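Local coordinates for cyclic dimeric GMP binding protein (Pseudomonas fluorescens, PDB 3PJV), which probably relays cytoplasmic cyclic di-GMP signals across the inner membrane through its periplasmic domain to control proteolysis by LapG, at residues L30-N35 and E43-S48. Numbering follows the deposited sequence. Where two conformers were deposited one is given.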
# COMPACT_ATOMS: atom_id res chain seq x y z
N LEU A 30 -0.49 -18.18 0.70
CA LEU A 30 -0.34 -18.85 -0.60
C LEU A 30 1.14 -18.88 -1.00
O LEU A 30 1.67 -19.91 -1.40
CB LEU A 30 -1.15 -18.10 -1.66
CG LEU A 30 -1.76 -18.84 -2.85
CD1 LEU A 30 -1.79 -17.91 -4.07
CD2 LEU A 30 -1.04 -20.15 -3.17
N SER A 31 1.81 -17.74 -0.87
CA SER A 31 3.21 -17.64 -1.23
C SER A 31 4.07 -18.62 -0.43
O SER A 31 5.02 -19.19 -0.96
CB SER A 31 3.71 -16.21 -1.04
OG SER A 31 2.96 -15.31 -1.84
N LEU A 32 3.72 -18.81 0.83
CA LEU A 32 4.51 -19.63 1.75
C LEU A 32 4.29 -21.12 1.56
O LEU A 32 5.11 -21.92 1.97
CB LEU A 32 4.17 -19.29 3.21
CG LEU A 32 4.67 -17.94 3.72
CD1 LEU A 32 4.19 -17.73 5.16
CD2 LEU A 32 6.18 -17.88 3.66
N THR A 33 3.17 -21.49 0.96
CA THR A 33 2.80 -22.90 0.90
C THR A 33 3.86 -23.83 0.28
O THR A 33 4.18 -24.87 0.87
CB THR A 33 1.40 -23.10 0.27
OG1 THR A 33 0.42 -22.49 1.12
CG2 THR A 33 1.09 -24.60 0.13
N PRO A 34 4.40 -23.47 -0.90
CA PRO A 34 5.40 -24.35 -1.49
C PRO A 34 6.78 -24.22 -0.86
O PRO A 34 7.69 -24.92 -1.28
CB PRO A 34 5.44 -23.91 -2.96
CG PRO A 34 4.96 -22.51 -2.95
CD PRO A 34 3.96 -22.42 -1.83
N ASN A 35 6.92 -23.33 0.13
CA ASN A 35 8.22 -23.03 0.75
C ASN A 35 8.23 -23.19 2.27
O ASN A 35 9.18 -22.79 2.94
CB ASN A 35 8.63 -21.58 0.45
CG ASN A 35 8.60 -21.26 -1.03
OD1 ASN A 35 7.82 -20.41 -1.47
ND2 ASN A 35 9.44 -21.93 -1.80
N GLU A 43 11.38 -16.50 5.76
CA GLU A 43 11.76 -15.17 6.23
C GLU A 43 11.81 -14.17 5.07
O GLU A 43 11.36 -13.03 5.21
CB GLU A 43 13.08 -15.20 6.99
CG GLU A 43 13.42 -13.86 7.63
CD GLU A 43 14.56 -13.95 8.62
OE1 GLU A 43 14.91 -12.92 9.22
OE2 GLU A 43 15.11 -15.06 8.80
N LEU A 44 12.34 -14.59 3.93
CA LEU A 44 12.43 -13.72 2.76
C LEU A 44 11.06 -13.26 2.29
O LEU A 44 10.84 -12.08 2.00
CB LEU A 44 13.14 -14.41 1.60
CG LEU A 44 14.63 -14.14 1.47
CD1 LEU A 44 15.05 -14.36 0.02
CD2 LEU A 44 14.94 -12.73 1.90
N LEU A 45 10.13 -14.21 2.20
CA LEU A 45 8.79 -13.93 1.71
C LEU A 45 8.01 -13.02 2.66
O LEU A 45 7.25 -12.16 2.22
CB LEU A 45 8.03 -15.23 1.48
CG LEU A 45 8.51 -15.97 0.23
CD1 LEU A 45 7.92 -17.37 0.17
CD2 LEU A 45 8.17 -15.17 -1.03
N VAL A 46 8.20 -13.21 3.96
CA VAL A 46 7.55 -12.34 4.93
C VAL A 46 8.15 -10.93 4.89
O VAL A 46 7.43 -9.93 4.92
CB VAL A 46 7.62 -12.90 6.35
CG1 VAL A 46 7.04 -11.89 7.36
CG2 VAL A 46 6.87 -14.23 6.44
N SER A 47 9.48 -10.85 4.82
CA SER A 47 10.16 -9.55 4.75
C SER A 47 9.73 -8.75 3.54
O SER A 47 9.53 -7.53 3.62
CB SER A 47 11.68 -9.73 4.74
OG SER A 47 12.14 -10.11 6.01
N SER A 48 9.62 -9.43 2.40
CA SER A 48 9.19 -8.82 1.15
C SER A 48 7.93 -7.99 1.38
O SER A 48 7.91 -6.79 1.11
CB SER A 48 8.93 -9.91 0.10
OG SER A 48 8.45 -9.37 -1.12
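Leu-45 reaches across from helix 39-50 to Leu-32 in a helix-helix hairpin of the LapD/MoxY periplasmic domain, packing against the C-terminal end of the long helix 6-32. Their CA atoms lie 7.1 Å apart, near enough for leucine branches to bridge the gap. The two side chains run past each other in opposite directions, and CD2 of Leu-32 settles 3.9 Å from both CB and CD1 of Leu-45, touching the base and one branch of that side chain. Leu-45 holds CG beside its own backbone N and anti to the carbonyl carbon (chi1 -74°), which, with its CB directed at the first helix, carries CD1 to the backbone there. This methyl rests in van der Waals contact on the carbonyl O of Ser-31, 3.6 Å away, while the contact between the leucines is the apolar one. Ser-31 suits this border between core and surface: its small side chain probably leaves room for the leucine, and its OG is hydrogen-bonded back to the carbonyl of Ala-27.

Leu-32 is buried because more than one element covers it: its isobutyl group also packs on Val-42, Val-60 and Val-110 of the second subunit, which ties the hairpin to strand 55-62 and to the dimer. The chain goes on to Asn-35, a polar residue suited to a partly exposed position, whose N bonds to the carbonyl O of Leu-32 at 2.9 Å. Here the Asn-35 side chain points back and crosses that of Leu-45 at about a right angle, its CG 4.1 Å from the leucine CD1.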